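PDB 3D3Z: actibind from Aspergillus niger, which cleaves RNA as a ribonuclease of the T2 family, probably without strict base specificity but with a preference for adenylic acid. Local coordinates for residues W36-T49 against K226-S238. Numbering follows the deposited sequence.
Sequences WDYDPSDGPSDSWT and KDSGIKYPPKYSS. Unlike the reference sequence in segment 36-49: Asp46 (reference Gly). With EDO (1,2-ethanediol), chain G; EDO (1,2-ethanediol), chain F.
Lys235 NZ is gripped by three backbone carbonyls of the 36-49 loop: it donates to Asp42 O and to Ser47 O, each at 2.7 Å, and to Pro44 O at 3.2 Å. A water also accepts from NZ and in turn donates to Asp42 OD1 and Thr49 OG1; with four acceptors around three ammonium hydrogens, at least one hydrogen must be shared, and Pro44 O is the most distant of the four. The amine gets there because the lysine chain is extended beyond CG, with chi2 to chi4 all near 180°, reaching into the loop. On the way, Lys235 CE lies 3.7 Å from the centroid of the Trp36 six-membered ring, a CH-pi contact, and NZ adds an off-centre cation-pi contact. The opposite indole face receives the edge of Tyr232, T-shaped with planes at 64°. In the plane of the Trp36 ring, NE1 donates to Pro233 O at 2.8 Å, which helps fix the indole's rotation. Trp48 NE1 donates to Tyr232 OH at 3.1 Å, N-H...O angle 161°.

Next along the chain, Tyr236 packs against Ser41 and Gly43. Tyr236 OH donates to Gly43 O at 2.6 Å, in the carbonyl plane and on a lone pair, its N donates to Ser41 OG, and Ser41 CB rests over its ring face. Pro233 CG sits 3.7 Å from the Tyr38 ring centroid. The loop joining strands 29-35 and 49-56 of the RNase T2 fold, which carries Asp37 into the nucleoside-analogue pocket, thus holds the lysine of the C-terminal segment 226-238.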
ATOM      1  N   TRP A  36     -10.047  -3.359  -5.292  1.00 17.98           N
ATOM      2  CA  TRP A  36     -11.389  -3.936  -5.195  1.00 17.74           C
ATOM      3  C   TRP A  36     -11.543  -4.970  -6.353  1.00 18.64           C
ATOM      4  O   TRP A  36     -11.804  -4.606  -7.523  1.00 17.86           O
ATOM      5  CB  TRP A  36     -12.457  -2.801  -5.240  1.00 18.04           C
ATOM      6  CG  TRP A  36     -13.831  -3.323  -5.087  1.00 17.88           C
ATOM      7  CD1 TRP A  36     -14.805  -3.472  -6.077  1.00 18.79           C
ATOM      8  CD2 TRP A  36     -14.412  -3.797  -3.880  1.00 20.57           C
ATOM      9  NE1 TRP A  36     -15.933  -4.032  -5.531  1.00 19.14           N
ATOM     10  CE2 TRP A  36     -15.738  -4.207  -4.185  1.00 19.52           C
ATOM     11  CE3 TRP A  36     -13.959  -3.889  -2.556  1.00 19.16           C
ATOM     12  CZ2 TRP A  36     -16.583  -4.732  -3.226  1.00 19.43           C
ATOM     13  CZ3 TRP A  36     -14.819  -4.412  -1.593  1.00 18.74           C
ATOM     14  CH2 TRP A  36     -16.116  -4.818  -1.934  1.00 19.14           C
ATOM     15  N   ASP A  37     -11.308  -6.251  -6.056  1.00 18.41           N
ATOM     16  CA  ASP A  37     -11.311  -7.305  -7.043  1.00 18.78           C
ATOM     17  C   ASP A  37     -12.692  -7.956  -7.016  1.00 19.02           C
ATOM     18  O   ASP A  37     -13.055  -8.610  -6.042  1.00 17.71           O
ATOM     19  CB  ASP A  37     -10.219  -8.360  -6.749  1.00 19.29           C
ATOM     20  CG  ASP A  37      -8.784  -7.856  -6.979  1.00 21.08           C
ATOM     21  OD1 ASP A  37      -8.565  -6.841  -7.681  1.00 25.81           O
ATOM     22  OD2 ASP A  37      -7.836  -8.513  -6.438  1.00 19.34           O
ATOM     23  N   TYR A  38     -13.512  -7.708  -8.056  1.00 18.92           N
ATOM     24  CA  TYR A  38     -14.915  -8.235  -8.134  1.00 19.52           C
ATOM     25  C   TYR A  38     -15.100  -9.329  -9.233  1.00 19.12           C
ATOM     26  O   TYR A  38     -15.938 -10.279  -9.106  1.00 17.84           O
ATOM     27  CB  TYR A  38     -15.910  -7.051  -8.299  1.00 20.16           C
ATOM     28  CG  TYR A  38     -15.602  -6.253  -9.519  1.00 18.53           C
ATOM     29  CD1 TYR A  38     -14.754  -5.132  -9.442  1.00 16.81           C
ATOM     30  CD2 TYR A  38     -16.019  -6.689 -10.783  1.00 22.32           C
ATOM     31  CE1 TYR A  38     -14.372  -4.444 -10.581  1.00 20.49           C
ATOM     32  CE2 TYR A  38     -15.659  -5.986 -11.937  1.00 20.74           C
ATOM     33  CZ  TYR A  38     -14.855  -4.853 -11.823  1.00 18.64           C
ATOM     34  OH  TYR A  38     -14.457  -4.203 -12.975  1.00 22.04           O
ATOM     35  N   ASP A  39     -14.280  -9.293 -10.283  1.00 20.01           N
ATOM     36  CA  ASP A  39     -14.383 -10.321 -11.294  1.00 20.24           C
ATOM     37  C   ASP A  39     -13.036 -10.730 -11.863  1.00 20.78           C
ATOM     38  O   ASP A  39     -12.587 -10.128 -12.816  1.00 19.53           O
ATOM     39  CB  ASP A  39     -15.335  -9.879 -12.443  1.00 20.49           C
ATOM     40  CG  ASP A  39     -15.534 -10.979 -13.518  1.00 20.75           C
ATOM     41  OD1 ASP A  39     -15.035 -12.108 -13.337  1.00 22.26           O
ATOM     42  OD2 ASP A  39     -16.196 -10.727 -14.575  1.00 24.09           O
ATOM     43  N   PRO A  40     -12.395 -11.768 -11.287  1.00 20.78           N
ATOM     44  CA  PRO A  40     -12.854 -12.588 -10.166  1.00 20.62           C
ATOM     45  C   PRO A  40     -12.719 -11.851  -8.832  1.00 20.31           C
ATOM     46  O   PRO A  40     -11.839 -11.008  -8.632  1.00 20.29           O
ATOM     47  CB  PRO A  40     -11.915 -13.797 -10.221  1.00 21.69           C
ATOM     48  CG  PRO A  40     -10.656 -13.248 -10.824  1.00 22.56           C
ATOM     49  CD  PRO A  40     -11.046 -12.170 -11.745  1.00 20.68           C
ATOM     50  N   SER A  41     -13.608 -12.188  -7.926  1.00 20.01           N
ATOM     51  CA  SER A  41     -13.568 -11.708  -6.558  1.00 19.46           C
ATOM     52  C   SER A  41     -12.526 -12.439  -5.644  1.00 19.36           C
ATOM     53  O   SER A  41     -12.244 -13.632  -5.801  1.00 18.86           O
ATOM     54  CB  SER A  41     -14.938 -11.887  -5.918  1.00 19.56           C
ATOM     55  OG  SER A  41     -15.938 -11.107  -6.521  1.00 21.04           O
ATOM     56  N   ASP A  42     -11.971 -11.694  -4.698  1.00 19.22           N
ATOM     57  CA  ASP A  42     -11.042 -12.234  -3.667  1.00 17.70           C
ATOM     58  C   ASP A  42     -11.300 -11.437  -2.367  1.00 17.52           C
ATOM     59  O   ASP A  42     -12.038 -10.397  -2.395  1.00 15.79           O
ATOM     60  CB  ASP A  42      -9.593 -12.177  -4.125  1.00 17.88           C
ATOM     61  CG  ASP A  42      -9.133 -10.752  -4.401  1.00 13.77           C
ATOM     62  OD1 ASP A  42      -9.589  -9.809  -3.705  1.00 19.93           O
ATOM     63  OD2 ASP A  42      -8.367 -10.555  -5.360  1.00 20.79           O
ATOM     64  N   GLY A  43     -10.772 -11.941  -1.258  1.00 16.66           N
ATOM     65  CA  GLY A  43     -10.861 -11.232   0.005  1.00 16.12           C
ATOM     66  C   GLY A  43     -12.250 -11.318   0.568  1.00 16.91           C
ATOM     67  O   GLY A  43     -13.102 -12.060   0.044  1.00 17.24           O
ATOM     68  N   PRO A  44     -12.456 -10.663   1.726  1.00 17.12           N
ATOM     69  CA  PRO A  44     -13.808 -10.635   2.264  1.00 18.36           C
ATOM     70  C   PRO A  44     -14.733  -9.831   1.323  1.00 19.10           C
ATOM     71  O   PRO A  44     -14.292  -8.936   0.607  1.00 18.66           O
ATOM     72  CB  PRO A  44     -13.658  -9.941   3.621  1.00 18.40           C
ATOM     73  CG  PRO A  44     -12.178  -9.819   3.893  1.00 17.84           C
ATOM     74  CD  PRO A  44     -11.477  -9.963   2.578  1.00 17.70           C
ATOM     75  N   SER A  45     -16.007 -10.183   1.342  0.70 19.89           N
ATOM     76  CA  SER A  45     -17.026  -9.495   0.528  0.70 20.53           C
ATOM     77  C   SER A  45     -17.099  -8.010   0.920  0.70 21.59           C
ATOM     78  O   SER A  45     -17.516  -7.171   0.108  0.70 22.41           O
ATOM     79  CB  SER A  45     -18.388 -10.168   0.709  0.70 20.70           C
ATOM     80  OG  SER A  45     -18.946  -9.865   1.971  0.70 20.83           O
ATOM     81  N   ASP A  46     -16.676  -7.691   2.151  1.00 21.18           N
ATOM     82  CA  ASP A  46     -16.769  -6.335   2.695  1.00 21.02           C
ATOM     83  C   ASP A  46     -15.415  -5.726   3.083  1.00 20.82           C
ATOM     84  O   ASP A  46     -15.300  -4.941   4.039  1.00 20.88           O
ATOM     85  CB  ASP A  46     -17.712  -6.322   3.904  1.00 22.06           C
ATOM     86  CG  ASP A  46     -17.250  -7.200   5.035  1.00 24.85           C
ATOM     87  OD1 ASP A  46     -16.330  -8.068   4.888  1.00 21.64           O
ATOM     88  OD2 ASP A  46     -17.841  -7.031   6.108  1.00 31.01           O
ATOM     89  N   SER A  47     -14.390  -6.047   2.307  1.00 20.11           N
ATOM     90  CA  SER A  47     -13.111  -5.405   2.477  1.00 18.89           C
ATOM     91  C   SER A  47     -12.411  -5.315   1.155  1.00 18.22           C
ATOM     92  O   SER A  47     -12.472  -6.213   0.342  1.00 20.25           O
ATOM     93  CB  SER A  47     -12.205  -6.173   3.476  1.00 17.97           C
ATOM     94  OG  SER A  47     -10.950  -5.501   3.646  1.00 19.29           O
ATOM     95  N   TRP A  48     -11.705  -4.224   0.994  1.00 17.78           N
ATOM     96  CA  TRP A  48     -10.715  -4.090  -0.045  1.00 18.22           C
ATOM     97  C   TRP A  48      -9.522  -4.940   0.393  1.00 18.00           C
ATOM     98  O   TRP A  48      -9.467  -5.418   1.545  1.00 16.99           O
ATOM     99  CB  TRP A  48     -10.328  -2.628  -0.206  1.00 19.26           C
ATOM    100  CG  TRP A  48     -11.416  -1.759  -0.848  1.00 19.52           C
ATOM    101  CD1 TRP A  48     -12.691  -1.552  -0.403  1.00 21.35           C
ATOM    102  CD2 TRP A  48     -11.275  -0.991  -2.047  1.00 20.17           C
ATOM    103  NE1 TRP A  48     -13.368  -0.705  -1.287  1.00 19.93           N
ATOM    104  CE2 TRP A  48     -12.516  -0.343  -2.296  1.00 21.68           C
ATOM    105  CE3 TRP A  48     -10.234  -0.813  -2.953  1.00 19.54           C
ATOM    106  CZ2 TRP A  48     -12.726   0.459  -3.416  1.00 20.34           C
ATOM    107  CZ3 TRP A  48     -10.448  -0.002  -4.079  1.00 21.26           C
ATOM    108  CH2 TRP A  48     -11.674   0.617  -4.293  1.00 20.92           C
ATOM    109  N   THR A  49      -8.596  -5.127  -0.544  1.00 16.74           N
ATOM    110  CA  THR A  49      -7.347  -5.883  -0.344  1.00 16.81           C
ATOM    111  C   THR A  49      -6.117  -5.033  -0.694  1.00 15.29           C
ATOM    112  O   THR A  49      -6.215  -3.963  -1.293  1.00 16.28           O
ATOM    113  CB  THR A  49      -7.364  -7.144  -1.177  1.00 14.67           C
ATOM    114  OG1 THR A  49      -7.658  -6.842  -2.537  1.00 15.35           O
ATOM    115  CG2 THR A  49      -8.440  -8.092  -0.652  1.00 15.27           C
ATOM    116  N   LYS A 226     -14.756   8.756 -14.309  1.00 32.92           N
ATOM    117  CA  LYS A 226     -15.723   9.784 -14.667  1.00 33.83           C
ATOM    118  C   LYS A 226     -16.304  10.369 -13.393  1.00 34.58           C
ATOM    119  O   LYS A 226     -16.296   9.727 -12.309  1.00 33.95           O
ATOM    120  CB  LYS A 226     -16.853   9.199 -15.520  1.00 35.30           C
ATOM    121  CG  LYS A 226     -16.406   8.559 -16.839  1.00 38.85           C
ATOM    122  CD  LYS A 226     -15.677   9.542 -17.770  1.00 41.96           C
ATOM    123  CE  LYS A 226     -15.136   8.819 -19.023  1.00 42.67           C
ATOM    124  NZ  LYS A 226     -15.146   9.658 -20.294  1.00 43.97           N
ATOM    125  N   ASP A 227     -16.849  11.576 -13.520  1.00 33.97           N
ATOM    126  CA  ASP A 227     -17.315  12.289 -12.355  1.00 33.51           C
ATOM    127  C   ASP A 227     -18.518  11.626 -11.757  1.00 32.03           C
ATOM    128  O   ASP A 227     -18.849  11.886 -10.591  1.00 32.84           O
ATOM    129  CB  ASP A 227     -17.586  13.758 -12.698  1.00 34.74           C
ATOM    130  CG  ASP A 227     -16.354  14.454 -13.161  1.00 38.47           C
ATOM    131  OD1 ASP A 227     -15.322  14.363 -12.455  1.00 46.11           O
ATOM    132  OD2 ASP A 227     -16.389  15.079 -14.237  1.00 47.02           O
ATOM    133  N   SER A 228     -19.172  10.779 -12.547  1.00 31.38           N
ATOM    134  CA  SER A 228     -20.353  10.054 -12.104  1.00 30.87           C
ATOM    135  C   SER A 228     -20.634   8.767 -12.910  1.00 29.02           C
ATOM    136  O   SER A 228     -19.968   8.452 -13.894  1.00 29.68           O
ATOM    137  CB  SER A 228     -21.591  10.989 -12.136  1.00 32.19           C
ATOM    138  OG  SER A 228     -21.912  11.323 -13.478  1.00 34.07           O
ATOM    139  N   GLY A 229     -21.650   8.050 -12.466  1.00 27.40           N
ATOM    140  CA  GLY A 229     -22.075   6.796 -13.041  1.00 28.09           C
ATOM    141  C   GLY A 229     -21.211   5.642 -12.548  1.00 27.12           C
ATOM    142  O   GLY A 229     -21.302   4.545 -13.099  1.00 27.02           O
ATOM    143  N   ILE A 230     -20.388   5.890 -11.509  1.00 26.04           N
ATOM    144  CA  ILE A 230     -19.366   4.886 -11.055  1.00 25.73           C
ATOM    145  C   ILE A 230     -20.027   3.681 -10.414  1.00 24.63           C
ATOM    146  O   ILE A 230     -20.854   3.792  -9.491  1.00 25.30           O
ATOM    147  CB  ILE A 230     -18.302   5.486 -10.096  1.00 25.76           C
ATOM    148  CG1 ILE A 230     -17.436   6.515 -10.831  1.00 22.23           C
ATOM    149  CG2 ILE A 230     -17.346   4.385  -9.545  1.00 24.55           C
ATOM    150  CD1 ILE A 230     -16.692   7.537  -9.867  1.00 24.36           C
ATOM    151  N   LYS A 231     -19.671   2.510 -10.917  1.00 25.11           N
ATOM    152  CA  LYS A 231     -20.187   1.295 -10.349  1.00 25.39           C
ATOM    153  C   LYS A 231     -19.262   0.800  -9.238  1.00 24.10           C
ATOM    154  O   LYS A 231     -18.055   0.946  -9.322  1.00 24.18           O
ATOM    155  CB  LYS A 231     -20.307   0.197 -11.395  1.00 25.20           C
ATOM    156  CG  LYS A 231     -21.068   0.627 -12.634  1.00 27.90           C
ATOM    157  CD  LYS A 231     -21.253  -0.514 -13.605  1.00 30.51           C
ATOM    158  CE  LYS A 231     -19.978  -0.825 -14.385  1.00 34.63           C
ATOM    159  NZ  LYS A 231     -19.955  -2.325 -14.686  1.00 35.89           N
ATOM    160  N   TYR A 232     -19.878   0.239  -8.210  1.00 24.22           N
ATOM    161  CA  TYR A 232     -19.189  -0.418  -7.101  1.00 24.27           C
ATOM    162  C   TYR A 232     -19.668  -1.870  -7.079  1.00 23.11           C
ATOM    163  O   TYR A 232     -20.631  -2.207  -6.389  1.00 24.03           O
ATOM    164  CB  TYR A 232     -19.511   0.318  -5.817  1.00 23.74           C
ATOM    165  CG  TYR A 232     -18.662   0.049  -4.581  1.00 22.64           C
ATOM    166  CD1 TYR A 232     -17.545  -0.802  -4.590  1.00 25.07           C
ATOM    167  CD2 TYR A 232     -18.963   0.716  -3.391  1.00 21.07           C
ATOM    168  CE1 TYR A 232     -16.788  -0.987  -3.425  1.00 22.63           C
ATOM    169  CE2 TYR A 232     -18.212   0.543  -2.245  1.00 22.53           C
ATOM    170  CZ  TYR A 232     -17.125  -0.314  -2.268  1.00 22.67           C
ATOM    171  OH  TYR A 232     -16.407  -0.479  -1.096  1.00 21.21           O
ATOM    172  N   PRO A 233     -19.086  -2.715  -7.937  1.00 22.75           N
ATOM    173  CA  PRO A 233     -19.663  -4.061  -8.094  1.00 23.53           C
ATOM    174  C   PRO A 233     -19.548  -4.937  -6.844  1.00 24.70           C
ATOM    175  O   PRO A 233     -18.499  -4.900  -6.172  1.00 23.70           O
ATOM    176  CB  PRO A 233     -18.902  -4.640  -9.289  1.00 23.09           C
ATOM    177  CG  PRO A 233     -18.232  -3.482  -9.949  1.00 23.12           C
ATOM    178  CD  PRO A 233     -17.974  -2.486  -8.886  1.00 23.48           C
ATOM    179  N   PRO A 234     -20.641  -5.648  -6.481  1.00 24.08           N
ATOM    180  CA  PRO A 234     -20.602  -6.558  -5.357  1.00 23.97           C
ATOM    181  C   PRO A 234     -19.667  -7.740  -5.642  1.00 23.91           C
ATOM    182  O   PRO A 234     -19.608  -8.220  -6.763  1.00 23.12           O
ATOM    183  CB  PRO A 234     -22.077  -7.019  -5.212  1.00 24.25           C
ATOM    184  CG  PRO A 234     -22.880  -6.014  -5.944  1.00 24.23           C
ATOM    185  CD  PRO A 234     -21.999  -5.609  -7.088  1.00 24.46           C
ATOM    186  N   LYS A 235     -18.877  -8.132  -4.635  1.00 23.11           N
ATOM    187  CA  LYS A 235     -18.059  -9.341  -4.756  1.00 22.00           C
ATOM    188  C   LYS A 235     -18.945 -10.580  -4.680  1.00 21.94           C
ATOM    189  O   LYS A 235     -19.963 -10.545  -4.002  1.00 23.17           O
ATOM    190  CB  LYS A 235     -16.963  -9.373  -3.687  1.00 20.74           C
ATOM    191  CG  LYS A 235     -15.967  -8.254  -3.782  1.00 19.67           C
ATOM    192  CD  LYS A 235     -14.832  -8.509  -2.789  1.00 19.80           C
ATOM    193  CE  LYS A 235     -13.673  -7.608  -2.977  1.00 18.12           C
ATOM    194  NZ  LYS A 235     -12.691  -7.779  -1.875  1.00 14.99           N
ATOM    195  N   TYR A 236     -18.541 -11.648  -5.362  1.00 22.54           N
ATOM    196  CA  TYR A 236     -19.192 -12.973  -5.271  1.00 25.34           C
ATOM    197  C   TYR A 236     -20.670 -12.826  -5.686  1.00 26.72           C
ATOM    198  O   TYR A 236     -21.534 -13.444  -5.125  1.00 25.54           O
ATOM    199  CB  TYR A 236     -19.046 -13.572  -3.840  1.00 22.77           C
ATOM    200  CG  TYR A 236     -17.583 -13.590  -3.345  1.00 21.19           C
ATOM    201  CD1 TYR A 236     -16.616 -14.376  -3.959  1.00 21.41           C
ATOM    202  CD2 TYR A 236     -17.178 -12.802  -2.248  1.00 20.90           C
ATOM    203  CE1 TYR A 236     -15.278 -14.326  -3.530  1.00 19.10           C
ATOM    204  CE2 TYR A 236     -15.857 -12.756  -1.811  1.00 18.60           C
ATOM    205  CZ  TYR A 236     -14.905 -13.510  -2.460  1.00 17.26           C
ATOM    206  OH  TYR A 236     -13.616 -13.529  -2.025  1.00 18.29           O
ATOM    207  N   SER A 237     -20.925 -12.010  -6.703  0.50 29.02           N
ATOM    208  CA  SER A 237     -22.290 -11.520  -6.980  0.50 30.82           C
ATOM    209  C   SER A 237     -23.292 -12.558  -7.485  0.50 33.20           C
ATOM    210  O   SER A 237     -24.428 -12.636  -6.972  0.50 34.39           O
ATOM    211  CB  SER A 237     -22.261 -10.370  -7.977  0.50 31.03           C
ATOM    212  OG  SER A 237     -23.567 -10.140  -8.480  0.50 29.88           O
ATOM    213  N   SER A 238     -22.913 -13.300  -8.520  1.00 34.86           N
ATOM    214  CA  SER A 238     -23.822 -14.304  -9.159  1.00 35.97           C
ATOM    215  C   SER A 238     -24.990 -13.638  -9.939  1.00 38.13           C
ATOM    216  O   SER A 238     -25.022 -13.611 -11.204  1.00 39.74           O
ATOM    217  CB  SER A 238     -24.347 -15.345  -8.131  1.00 37.62           C
ATOM    218  OG  SER A 238     -25.357 -14.778  -7.279  1.00 40.43           O
TER
HETATM  219  C1  EDO G 254      -9.234  -7.969 -11.221  1.00 44.20           C
HETATM  220  O1  EDO G 254     -10.190  -8.717 -10.466  1.00 44.16           O
HETATM  221  C2  EDO G 254      -8.724  -8.750 -12.433  1.00 43.50           C
HETATM  222  O2  EDO G 254      -9.782  -8.824 -13.390  1.00 44.19           O
HETATM  223  C1  EDO F 253      -9.413 -15.822  -1.053  1.00 29.89           C
HETATM  224  O1  EDO F 253      -9.867 -15.006  -2.151  1.00 30.05           O
HETATM  225  C2  EDO F 253      -8.300 -15.073  -0.320  1.00 26.44           C
HETATM  226  O2  EDO F 253      -8.653 -13.706  -0.044  1.00 26.80           O
HETATM  227  O   HOH W   1     -10.213  -7.054  -3.382  1.00 14.91           O
HETATM  228  O   HOH W   2     -19.329  -6.800  -2.020  1.00 18.85           O